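Local coordinates for protein nicastrin (Dictyostelium purpureum, PDB 4R12) that probably serves as an essential subunit of gamma-secretase, the complex that cleaves membrane proteins such as Notch within the membrane, at residues Tyr76-Asn84 with Asp132-Ile143; Phe221-Ile232 with Asn479-Ser487. One frame throughout, in Å; residues are numbered along the deposited sequence.

Interaction 1 of 2, residues Tyr76-Asn84 with Asp132-Ile143. With NAG (2-acetamido-2-deoxy-beta-D-glucopyranose), chain C.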
loop_
_atom_site.group_PDB
_atom_site.type_symbol
_atom_site.label_atom_id
_atom_site.label_comp_id
_atom_site.label_asym_id
_atom_site.label_seq_id
_atom_site.Cartn_x
_atom_site.Cartn_y
_atom_site.Cartn_z
ATOM N N TYR A 76 -24.998 1.509 -3.283
ATOM C CA TYR A 76 -25.342 2.918 -3.432
ATOM C C TYR A 76 -24.239 3.875 -2.981
ATOM O O TYR A 76 -24.434 5.094 -2.959
ATOM C CB TYR A 76 -26.646 3.196 -2.685
ATOM C CG TYR A 76 -27.797 2.563 -3.408
ATOM C CD1 TYR A 76 -28.133 1.233 -3.191
ATOM C CD2 TYR A 76 -28.509 3.273 -4.364
ATOM C CE1 TYR A 76 -29.177 0.635 -3.885
ATOM C CE2 TYR A 76 -29.544 2.689 -5.057
ATOM C CZ TYR A 76 -29.874 1.373 -4.819
ATOM O OH TYR A 76 -30.911 0.803 -5.519
ATOM N N PHE A 77 -23.072 3.322 -2.660
ATOM C CA PHE A 77 -21.914 4.135 -2.288
ATOM C C PHE A 77 -20.949 4.335 -3.458
ATOM O O PHE A 77 -20.084 3.498 -3.724
ATOM C CB PHE A 77 -21.169 3.506 -1.099
ATOM C CG PHE A 77 -19.969 4.301 -0.650
ATOM C CD1 PHE A 77 -20.114 5.604 -0.183
ATOM C CD2 PHE A 77 -18.700 3.747 -0.697
ATOM C CE1 PHE A 77 -19.014 6.338 0.246
ATOM C CE2 PHE A 77 -17.590 4.482 -0.282
ATOM C CZ PHE A 77 -17.748 5.776 0.190
ATOM N N ASN A 78 -21.196 5.383 -4.225
ATOM C CA ASN A 78 -20.384 5.795 -5.360
ATOM C C ASN A 78 -20.600 7.307 -5.638
ATOM O O ASN A 78 -21.504 7.850 -5.112
ATOM C CB ASN A 78 -20.620 4.910 -6.593
ATOM C CG ASN A 78 -21.972 5.128 -7.249
ATOM O OD1 ASN A 78 -22.467 6.213 -7.255
ATOM N ND2 ASN A 78 -22.552 4.081 -7.832
ATOM N N SER A 79 -19.747 7.961 -6.416
ATOM C CA SER A 79 -19.822 9.414 -6.582
ATOM C C SER A 79 -21.205 9.865 -7.033
ATOM O O SER A 79 -21.816 10.716 -6.397
ATOM C CB SER A 79 -18.759 9.918 -7.567
ATOM O OG SER A 79 -18.816 9.214 -8.795
ATOM N N THR A 80 -21.702 9.273 -8.112
ATOM C CA THR A 80 -22.960 9.710 -8.710
ATOM C C THR A 80 -24.117 9.642 -7.733
ATOM O O THR A 80 -24.906 10.583 -7.604
ATOM C CB THR A 80 -23.301 8.860 -9.945
ATOM O OG1 THR A 80 -22.461 9.264 -11.032
ATOM C CG2 THR A 80 -24.753 9.051 -10.345
ATOM N N SER A 81 -24.187 8.519 -7.032
ATOM C CA SER A 81 -25.273 8.222 -6.123
ATOM C C SER A 81 -25.239 9.100 -4.868
ATOM O O SER A 81 -26.276 9.584 -4.410
ATOM C CB SER A 81 -25.215 6.731 -5.750
ATOM O OG SER A 81 -26.048 6.439 -4.650
ATOM N N VAL A 82 -24.048 9.312 -4.316
ATOM C CA VAL A 82 -23.921 10.100 -3.096
ATOM C C VAL A 82 -24.023 11.602 -3.394
ATOM O O VAL A 82 -24.681 12.339 -2.662
ATOM C CB VAL A 82 -22.594 9.797 -2.354
ATOM C CG1 VAL A 82 -22.346 10.805 -1.250
ATOM C CG2 VAL A 82 -22.608 8.369 -1.774
ATOM N N LEU A 83 -23.402 12.054 -4.478
ATOM C CA LEU A 83 -23.396 13.486 -4.765
ATOM C C LEU A 83 -24.789 13.993 -5.129
ATOM O O LEU A 83 -25.054 15.183 -5.014
ATOM C CB LEU A 83 -22.396 13.825 -5.877
ATOM C CG LEU A 83 -20.914 13.670 -5.496
ATOM C CD1 LEU A 83 -20.008 14.503 -6.368
ATOM C CD2 LEU A 83 -20.690 14.016 -4.033
ATOM N N ASN A 84 -25.677 13.093 -5.546
ATOM C CA ASN A 84 -27.052 13.461 -5.888
ATOM C C ASN A 84 -27.969 13.620 -4.692
ATOM O O ASN A 84 -29.092 14.104 -4.822
ATOM C CB ASN A 84 -27.662 12.427 -6.821
ATOM C CG ASN A 84 -27.405 12.738 -8.249
ATOM O OD1 ASN A 84 -27.313 13.910 -8.629
ATOM N ND2 ASN A 84 -27.282 11.701 -9.070
ATOM N N ASP A 132 -14.264 6.280 -10.799
ATOM C CA ASP A 132 -15.064 7.503 -10.707
ATOM C C ASP A 132 -14.403 8.571 -9.820
ATOM O O ASP A 132 -14.971 9.644 -9.600
ATOM C CB ASP A 132 -16.491 7.177 -10.232
ATOM C CG ASP A 132 -16.597 6.905 -8.728
ATOM O OD1 ASP A 132 -15.570 6.805 -8.019
ATOM O OD2 ASP A 132 -17.747 6.777 -8.259
ATOM N N GLY A 133 -13.197 8.281 -9.325
ATOM C CA GLY A 133 -12.431 9.265 -8.576
ATOM C C GLY A 133 -13.065 9.766 -7.282
ATOM O O GLY A 133 -12.662 10.781 -6.741
ATOM N N PHE A 134 -14.044 9.029 -6.784
ATOM C CA PHE A 134 -14.780 9.372 -5.572
ATOM C C PHE A 134 -13.894 9.701 -4.353
ATOM O O PHE A 134 -14.263 10.528 -3.514
ATOM C CB PHE A 134 -15.711 8.215 -5.239
ATOM C CG PHE A 134 -16.828 8.561 -4.307
ATOM C CD1 PHE A 134 -17.327 9.841 -4.233
ATOM C CD2 PHE A 134 -17.384 7.575 -3.506
ATOM C CE1 PHE A 134 -18.377 10.144 -3.384
ATOM C CE2 PHE A 134 -18.428 7.870 -2.656
ATOM C CZ PHE A 134 -18.920 9.159 -2.592
ATOM N N THR A 135 -12.739 9.049 -4.248
ATOM C CA THR A 135 -11.848 9.288 -3.111
ATOM C C THR A 135 -11.375 10.741 -3.048
ATOM O O THR A 135 -11.203 11.298 -1.959
ATOM C CB THR A 135 -10.617 8.343 -3.154
ATOM O OG1 THR A 135 -11.065 7.003 -2.945
ATOM C CG2 THR A 135 -9.615 8.690 -2.054
ATOM N N TYR A 136 -11.219 11.368 -4.214
ATOM C CA TYR A 136 -10.613 12.695 -4.293
ATOM C C TYR A 136 -11.618 13.830 -4.280
ATOM O O TYR A 136 -11.389 14.864 -4.873
ATOM C CB TYR A 136 -9.730 12.776 -5.543
ATOM C CG TYR A 136 -8.741 11.648 -5.533
ATOM C CD1 TYR A 136 -7.746 11.596 -4.563
ATOM C CD2 TYR A 136 -8.819 10.606 -6.453
ATOM C CE1 TYR A 136 -6.848 10.559 -4.512
ATOM C CE2 TYR A 136 -7.917 9.558 -6.411
ATOM C CZ TYR A 136 -6.933 9.541 -5.433
ATOM O OH TYR A 136 -6.018 8.509 -5.358
ATOM N N PHE A 137 -12.729 13.636 -3.583
ATOM C CA PHE A 137 -13.682 14.714 -3.330
ATOM C C PHE A 137 -13.568 15.189 -1.888
ATOM O O PHE A 137 -13.145 14.434 -1.006
ATOM C CB PHE A 137 -15.103 14.252 -3.623
ATOM C CG PHE A 137 -15.414 14.163 -5.085
ATOM C CD1 PHE A 137 -15.041 13.047 -5.821
ATOM C CD2 PHE A 137 -16.063 15.210 -5.733
ATOM C CE1 PHE A 137 -15.320 12.975 -7.189
ATOM C CE2 PHE A 137 -16.349 15.142 -7.093
ATOM C CZ PHE A 137 -15.979 14.024 -7.820
ATOM N N SER A 138 -13.951 16.436 -1.646
ATOM C CA SER A 138 -13.888 17.015 -0.313
ATOM C C SER A 138 -15.256 17.017 0.356
ATOM O O SER A 138 -16.150 17.764 -0.040
ATOM C CB SER A 138 -13.337 18.445 -0.368
ATOM O OG SER A 138 -13.262 18.988 0.937
ATOM N N PHE A 139 -15.411 16.179 1.375
ATOM C CA PHE A 139 -16.682 16.033 2.080
ATOM C C PHE A 139 -16.685 16.839 3.378
ATOM O O PHE A 139 -15.764 16.709 4.182
ATOM C CB PHE A 139 -16.959 14.555 2.394
ATOM C CG PHE A 139 -17.002 13.677 1.181
ATOM C CD1 PHE A 139 -15.841 13.096 0.683
ATOM C CD2 PHE A 139 -18.198 13.434 0.532
ATOM C CE1 PHE A 139 -15.875 12.292 -0.442
ATOM C CE2 PHE A 139 -18.240 12.622 -0.592
ATOM C CZ PHE A 139 -17.081 12.055 -1.074
ATOM N N PRO A 140 -17.721 17.676 3.583
ATOM C CA PRO A 140 -17.870 18.480 4.803
ATOM C C PRO A 140 -18.595 17.758 5.945
ATOM O O PRO A 140 -18.951 18.388 6.956
ATOM C CB PRO A 140 -18.694 19.680 4.322
ATOM C CG PRO A 140 -19.553 19.100 3.252
ATOM C CD PRO A 140 -18.695 18.066 2.548
ATOM N N PHE A 141 -18.822 16.459 5.779
ATOM C CA PHE A 141 -19.479 15.641 6.789
ATOM C C PHE A 141 -18.705 14.337 6.903
ATOM O O PHE A 141 -18.017 13.955 5.954
ATOM C CB PHE A 141 -20.950 15.377 6.425
ATOM C CG PHE A 141 -21.154 14.815 5.037
ATOM C CD1 PHE A 141 -20.957 13.462 4.773
ATOM C CD2 PHE A 141 -21.565 15.636 3.996
ATOM C CE1 PHE A 141 -21.151 12.957 3.496
ATOM C CE2 PHE A 141 -21.769 15.130 2.722
ATOM C CZ PHE A 141 -21.562 13.792 2.471
ATOM N N PRO A 142 -18.808 13.650 8.049
ATOM C CA PRO A 142 -18.015 12.426 8.195
ATOM C C PRO A 142 -18.634 11.229 7.473
ATOM O O PRO A 142 -19.862 11.132 7.324
ATOM C CB PRO A 142 -18.000 12.207 9.706
ATOM C CG PRO A 142 -19.300 12.795 10.167
ATOM C CD PRO A 142 -19.562 13.971 9.274
ATOM N N ILE A 143 -17.770 10.332 7.008
ATOM C CA ILE A 143 -18.205 9.077 6.430
ATOM C C ILE A 143 -17.442 7.942 7.120
ATOM O O ILE A 143 -16.208 7.968 7.194
ATOM C CB ILE A 143 -17.980 9.025 4.888
ATOM C CG1 ILE A 143 -18.565 10.277 4.220
ATOM C CG2 ILE A 143 -18.608 7.768 4.290
ATOM C CD1 ILE A 143 -18.472 10.271 2.685
HETATM C C1 NAG C . -23.363 3.962 -8.674
HETATM C C2 NAG C . -23.454 3.279 -10.026
HETATM C C3 NAG C . -24.839 3.304 -10.608
HETATM C C4 NAG C . -25.874 2.805 -9.650
HETATM C C5 NAG C . -25.733 3.593 -8.347
HETATM C C6 NAG C . -26.667 3.162 -7.245
HETATM C C7 NAG C . -21.324 3.597 -11.015
HETATM C C8 NAG C . -20.450 4.509 -11.811
HETATM N N2 NAG C . -22.588 3.901 -10.955
HETATM O O3 NAG C . -24.824 2.508 -11.773
HETATM O O4 NAG C . -27.096 3.076 -10.278
HETATM O O5 NAG C . -24.411 3.537 -7.849
HETATM O O6 NAG C . -26.893 1.784 -7.185
HETATM O O7 NAG C . -20.865 2.648 -10.464
HETATM O O HOH W 1 -16.969 11.374 -10.386
HETATM O O HOH W 2 -20.327 7.113 -9.784
#
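At the N-terminal end of helix 79-83 in the nicastrin small lobe, Ser79 meets Asp132, and the ring of Phe134 packs beside them. Asp132 OD2 takes two hydrogen bonds from one residue, Ser79. The backbone N of Ser79 lies 3.0 Å from Asp132 OD2, on the syn side, with a fairly straight N-H (164°). Ser79 OG is 2.7 Å from the same Asp132 OD2 and comes from above the carboxylate, on the same face as the N. The chi1 of Ser79 (53°) sets OG between the backbone N and carbonyl carbon, which lets both donors converge. The other oxygen, Asp132 OD1, accepts from Phe134 N at 3.0 Å in an Asx turn. The carboxylate is thus held from both segments. A water bridges Asp132 OD2 and Thr80 N.

Phe134, two residues after Asp132, lays its ring against the helix start. Ser79 CA sits over one ring face, 3.7 Å from the Phe134 centroid, as a CH-pi contact. Phe134 CE2 then reaches over a face of Phe77, 3.3 Å from Phe77 CE1. The two ring planes are inclined at 59°. Val82 CB touches Phe134 CZ at 3.7 Å. Further along, the branch end Leu83 CD1 meets Phe137 CE2. Val96 and Leu72, from neighbouring strands, also touch Phe77.

Asn78 is the N-cap: its OD1 accepts from Ser81 N at 2.9 Å. Its ND2 carries the N-linked GlcNAc, whose O6 lies over one face of Tyr76. The arrangement is a capped helix start, with a glycosylated asparagine as N-cap and an aspartate from a distant loop binding the first turn.

Interaction 2 of 2, residues Phe221-Ile232 with Asn479-Ser487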
loop_
_atom_site.group_PDB
_atom_site.type_symbol
_atom_site.label_atom_id
_atom_site.label_comp_id
_atom_site.label_asym_id
_atom_site.label_seq_id
_atom_site.Cartn_x
_atom_site.Cartn_y
_atom_site.Cartn_z
ATOM N N PHE A 221 4.607 -1.807 -1.967
ATOM C CA PHE A 221 3.749 -2.577 -1.056
ATOM C C PHE A 221 2.618 -1.755 -0.426
ATOM O O PHE A 221 1.682 -2.335 0.146
ATOM C CB PHE A 221 4.572 -3.282 0.043
ATOM C CG PHE A 221 5.101 -2.378 1.139
ATOM C CD1 PHE A 221 4.369 -2.172 2.317
ATOM C CD2 PHE A 221 6.367 -1.814 1.040
ATOM C CE1 PHE A 221 4.873 -1.383 3.340
ATOM C CE2 PHE A 221 6.877 -1.027 2.057
ATOM C CZ PHE A 221 6.131 -0.812 3.214
ATOM N N ASP A 222 2.653 -0.434 -0.546
ATOM C CA ASP A 222 1.573 0.357 0.041
ATOM C C ASP A 222 0.329 0.323 -0.852
ATOM O O ASP A 222 0.403 0.016 -2.049
ATOM C CB ASP A 222 2.014 1.807 0.302
ATOM C CG ASP A 222 2.338 2.567 -0.971
ATOM O OD1 ASP A 222 3.133 2.059 -1.783
ATOM O OD2 ASP A 222 1.791 3.678 -1.161
ATOM N N THR A 223 -0.819 0.609 -0.242
ATOM C CA THR A 223 -2.104 0.484 -0.907
ATOM C C THR A 223 -2.950 1.733 -0.708
ATOM O O THR A 223 -2.561 2.652 0.025
ATOM C CB THR A 223 -2.892 -0.714 -0.369
ATOM O OG1 THR A 223 -2.941 -0.612 1.058
ATOM C CG2 THR A 223 -2.221 -2.040 -0.774
ATOM N N THR A 224 -4.116 1.763 -1.348
ATOM C CA THR A 224 -5.047 2.881 -1.175
ATOM C C THR A 224 -6.472 2.384 -1.052
ATOM O O THR A 224 -6.782 1.259 -1.423
ATOM C CB THR A 224 -4.998 3.879 -2.343
ATOM O OG1 THR A 224 -5.176 3.174 -3.583
ATOM C CG2 THR A 224 -3.681 4.632 -2.360
ATOM N N ALA A 225 -7.334 3.262 -0.544
ATOM C CA ALA A 225 -8.756 2.990 -0.412
ATOM C C ALA A 225 -9.470 4.276 -0.013
ATOM O O ALA A 225 -8.830 5.253 0.398
ATOM C CB ALA A 225 -9.015 1.907 0.606
ATOM N N PHE A 226 -10.788 4.279 -0.157
ATOM C CA PHE A 226 -11.607 5.380 0.338
ATOM C C PHE A 226 -11.495 5.348 1.862
ATOM O O PHE A 226 -11.264 6.368 2.496
ATOM C CB PHE A 226 -13.064 5.240 -0.110
ATOM C CG PHE A 226 -13.898 6.479 0.113
ATOM C CD1 PHE A 226 -14.445 6.747 1.358
ATOM C CD2 PHE A 226 -14.130 7.370 -0.930
ATOM C CE1 PHE A 226 -15.217 7.879 1.569
ATOM C CE2 PHE A 226 -14.905 8.518 -0.731
ATOM C CZ PHE A 226 -15.445 8.767 0.519
ATOM N N PHE A 227 -11.665 4.153 2.421
ATOM C CA PHE A 227 -11.518 3.911 3.863
ATOM C C PHE A 227 -10.177 3.240 4.097
ATOM O O PHE A 227 -10.052 2.026 3.928
ATOM C CB PHE A 227 -12.659 3.027 4.396
ATOM C CG PHE A 227 -14.023 3.601 4.148
ATOM C CD1 PHE A 227 -14.462 4.703 4.867
ATOM C CD2 PHE A 227 -14.850 3.066 3.187
ATOM C CE1 PHE A 227 -15.711 5.259 4.626
ATOM C CE2 PHE A 227 -16.101 3.611 2.948
ATOM C CZ PHE A 227 -16.534 4.707 3.673
ATOM N N ARG A 228 -9.172 4.019 4.480
ATOM C CA ARG A 228 -7.802 3.520 4.428
ATOM C C ARG A 228 -7.470 2.456 5.489
ATOM O O ARG A 228 -6.475 1.728 5.341
ATOM C CB ARG A 228 -6.824 4.705 4.494
ATOM C CG ARG A 228 -6.775 5.469 3.133
ATOM C CD ARG A 228 -6.066 6.823 3.206
ATOM N NE ARG A 228 -6.922 7.890 3.735
ATOM C CZ ARG A 228 -7.841 8.544 3.023
ATOM N NH1 ARG A 228 -8.041 8.245 1.742
ATOM N NH2 ARG A 228 -8.574 9.503 3.597
ATOM N N ASP A 229 -8.293 2.330 6.527
ATOM C CA ASP A 229 -8.112 1.224 7.474
ATOM C C ASP A 229 -8.518 -0.107 6.844
ATOM O O ASP A 229 -8.266 -1.161 7.414
ATOM C CB ASP A 229 -8.912 1.441 8.755
ATOM C CG ASP A 229 -8.405 2.618 9.558
ATOM O OD1 ASP A 229 -7.175 2.709 9.778
ATOM O OD2 ASP A 229 -9.238 3.473 9.936
ATOM N N LEU A 230 -9.155 -0.050 5.672
ATOM C CA LEU A 230 -9.605 -1.251 4.971
ATOM C C LEU A 230 -8.788 -1.509 3.711
ATOM O O LEU A 230 -9.222 -2.259 2.837
ATOM C CB LEU A 230 -11.088 -1.147 4.584
ATOM C CG LEU A 230 -12.066 -0.994 5.751
ATOM C CD1 LEU A 230 -13.506 -0.859 5.250
ATOM C CD2 LEU A 230 -11.918 -2.210 6.682
ATOM N N SER A 231 -7.608 -0.900 3.630
ATOM C CA SER A 231 -6.796 -0.940 2.418
ATOM C C SER A 231 -5.967 -2.225 2.258
ATOM O O SER A 231 -4.717 -2.167 2.230
ATOM C CB SER A 231 -5.863 0.284 2.389
ATOM O OG SER A 231 -5.077 0.333 3.573
ATOM N N ILE A 232 -6.658 -3.357 2.155
ATOM C CA ILE A 232 -6.026 -4.646 1.870
ATOM C C ILE A 232 -5.266 -4.594 0.543
ATOM O O ILE A 232 -4.119 -5.053 0.458
ATOM C CB ILE A 232 -7.070 -5.775 1.822
ATOM C CG1 ILE A 232 -7.786 -5.885 3.177
ATOM C CG2 ILE A 232 -6.434 -7.132 1.408
ATOM C CD1 ILE A 232 -8.826 -6.980 3.218
ATOM N N ASN A 479 -5.861 -3.321 14.497
ATOM C CA ASN A 479 -6.772 -3.641 13.415
ATOM C C ASN A 479 -6.309 -4.932 12.727
ATOM O O ASN A 479 -5.208 -4.993 12.177
ATOM C CB ASN A 479 -6.840 -2.455 12.427
ATOM C CG ASN A 479 -7.745 -2.729 11.221
ATOM O OD1 ASN A 479 -8.486 -3.707 11.195
ATOM N ND2 ASN A 479 -7.688 -1.839 10.215
ATOM N N GLU A 480 -7.135 -5.973 12.764
ATOM C CA GLU A 480 -6.735 -7.249 12.177
ATOM C C GLU A 480 -7.030 -7.300 10.694
ATOM O O GLU A 480 -6.642 -8.243 10.021
ATOM C CB GLU A 480 -7.430 -8.421 12.886
ATOM C CG GLU A 480 -7.101 -8.498 14.378
ATOM C CD GLU A 480 -7.653 -9.760 15.035
ATOM O OE1 GLU A 480 -8.728 -10.240 14.617
ATOM O OE2 GLU A 480 -6.998 -10.275 15.961
ATOM N N VAL A 481 -7.719 -6.297 10.166
ATOM C CA VAL A 481 -7.826 -6.201 8.706
ATOM C C VAL A 481 -6.483 -5.748 8.179
ATOM O O VAL A 481 -5.991 -4.705 8.590
ATOM C CB VAL A 481 -8.914 -5.207 8.245
ATOM C CG1 VAL A 481 -8.920 -5.109 6.698
ATOM C CG2 VAL A 481 -10.276 -5.622 8.769
ATOM N N PRO A 482 -5.869 -6.532 7.278
ATOM C CA PRO A 482 -4.604 -6.040 6.725
ATOM C C PRO A 482 -4.840 -4.708 6.021
ATOM O O PRO A 482 -5.782 -4.616 5.235
ATOM C CB PRO A 482 -4.196 -7.115 5.705
ATOM C CG PRO A 482 -5.090 -8.304 5.985
ATOM C CD PRO A 482 -6.328 -7.773 6.633
ATOM N N ASN A 483 -4.050 -3.688 6.326
ATOM C CA ASN A 483 -4.187 -2.427 5.607
ATOM C C ASN A 483 -2.820 -1.798 5.387
ATOM O O ASN A 483 -2.064 -1.609 6.329
ATOM C CB ASN A 483 -5.132 -1.465 6.345
ATOM C CG ASN A 483 -4.673 -1.138 7.769
ATOM O OD1 ASN A 483 -4.302 0.004 8.062
ATOM N ND2 ASN A 483 -4.751 -2.121 8.669
ATOM N N PHE A 484 -2.501 -1.500 4.132
ATOM C CA PHE A 484 -1.141 -1.103 3.762
ATOM C C PHE A 484 -1.042 0.348 3.282
ATOM O O PHE A 484 -0.056 0.741 2.653
ATOM C CB PHE A 484 -0.603 -2.063 2.682
ATOM C CG PHE A 484 -0.494 -3.489 3.170
ATOM C CD1 PHE A 484 0.635 -3.905 3.865
ATOM C CD2 PHE A 484 -1.524 -4.396 2.965
ATOM C CE1 PHE A 484 0.743 -5.214 4.343
ATOM C CE2 PHE A 484 -1.419 -5.706 3.443
ATOM C CZ PHE A 484 -0.277 -6.103 4.131
ATOM N N TYR A 485 -2.049 1.153 3.597
ATOM C CA TYR A 485 -1.910 2.594 3.373
ATOM C C TYR A 485 -0.691 3.058 4.171
ATOM O O TYR A 485 -0.510 2.656 5.316
ATOM C CB TYR A 485 -3.179 3.331 3.797
ATOM C CG TYR A 485 -2.984 4.821 3.966
ATOM C CD1 TYR A 485 -2.551 5.608 2.908
ATOM C CD2 TYR A 485 -3.270 5.442 5.180
ATOM C CE1 TYR A 485 -2.387 6.986 3.059
ATOM C CE2 TYR A 485 -3.112 6.817 5.343
ATOM C CZ TYR A 485 -2.664 7.577 4.276
ATOM O OH TYR A 485 -2.505 8.929 4.419
ATOM N N SER A 486 0.169 3.863 3.554
ATOM C CA SER A 486 1.440 4.236 4.168
ATOM C C SER A 486 1.285 5.044 5.460
ATOM O O SER A 486 2.173 5.030 6.311
ATOM C CB SER A 486 2.287 5.052 3.175
ATOM O OG SER A 486 1.677 6.306 2.928
ATOM N N SER A 487 0.163 5.747 5.587
ATOM C CA SER A 487 -0.041 6.700 6.685
ATOM C C SER A 487 1.033 7.793 6.616
ATOM O O SER A 487 1.521 8.124 5.520
ATOM C CB SER A 487 -0.045 5.979 8.056
ATOM O OG SER A 487 -0.341 6.865 9.112
HETATM O O HOH W 3 -0.422 4.144 0.482
HETATM O O HOH W 4 -5.701 0.528 10.474
#
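Two irregular loops lie side by side, joined by backbone bonds from Phe484 N to Ser231 O (3.0 Å) and from Thr223 N to Phe484 O (3.0 Å). Loop 221-232 links strand 214-220 to helix 234-252 in the large lobe, which is related to zinc exopeptidases. Ser231 is the centre of an inverse gamma turn. Its carbonyl oxygen also accepts from Thr223 OG1, which approaches from the face opposite to Phe484 N. Ser231 OG accepts from Tyr485 N at 3.1 Å and donates to Arg228 O, tying three parts of the contact together.

Phe484 enters between the ends of the loop. Its CB lies 3.2 Å from Thr223 OG1, while Ile232 O sits at the ring edge. Val481 CG1 touches Ile232 CG1 at 3.8 Å, the two side chains crossing at about a right angle. Asn479 ND2 donates to Asp229 O at 2.9 Å, with that oxygen close to the amide plane. A water joins Asp229 OD1, Asn479 ND2 and Asn483 OD1.

Beyond the segments, Arg228 NH2 bonds Thr25 and Tyr485 OH bonds Glu574. Arg228 CD lies over the Tyr485 ring face, 3.4 Å from the centroid, and a bend at chi3 (-81°) turns the guanidinium off, inclined to the ring.

Interaction 1 closes before interaction 2 opens along the chain, and their centres are about 19 Å apart. Interaction 1 lies within the small lobe, about 22 Å from the centre of the chain, yet largely buried. Interaction 2 is near the centre of the chain and joins the large lobe to a later loop. They meet through an aromatic cluster. Phe226, in the 221-232 loop, packs on Phe77, Phe134 and Phe139, and Phe227 on Phe77. Phe226 CE1 comes within 3.6 Å of Phe77 CZ. The 221-232 loop therefore packs on the small lobe with these rings and on 479-487 through residues before and after them, such as Thr223, Arg228 and Ser231, so it links both regions.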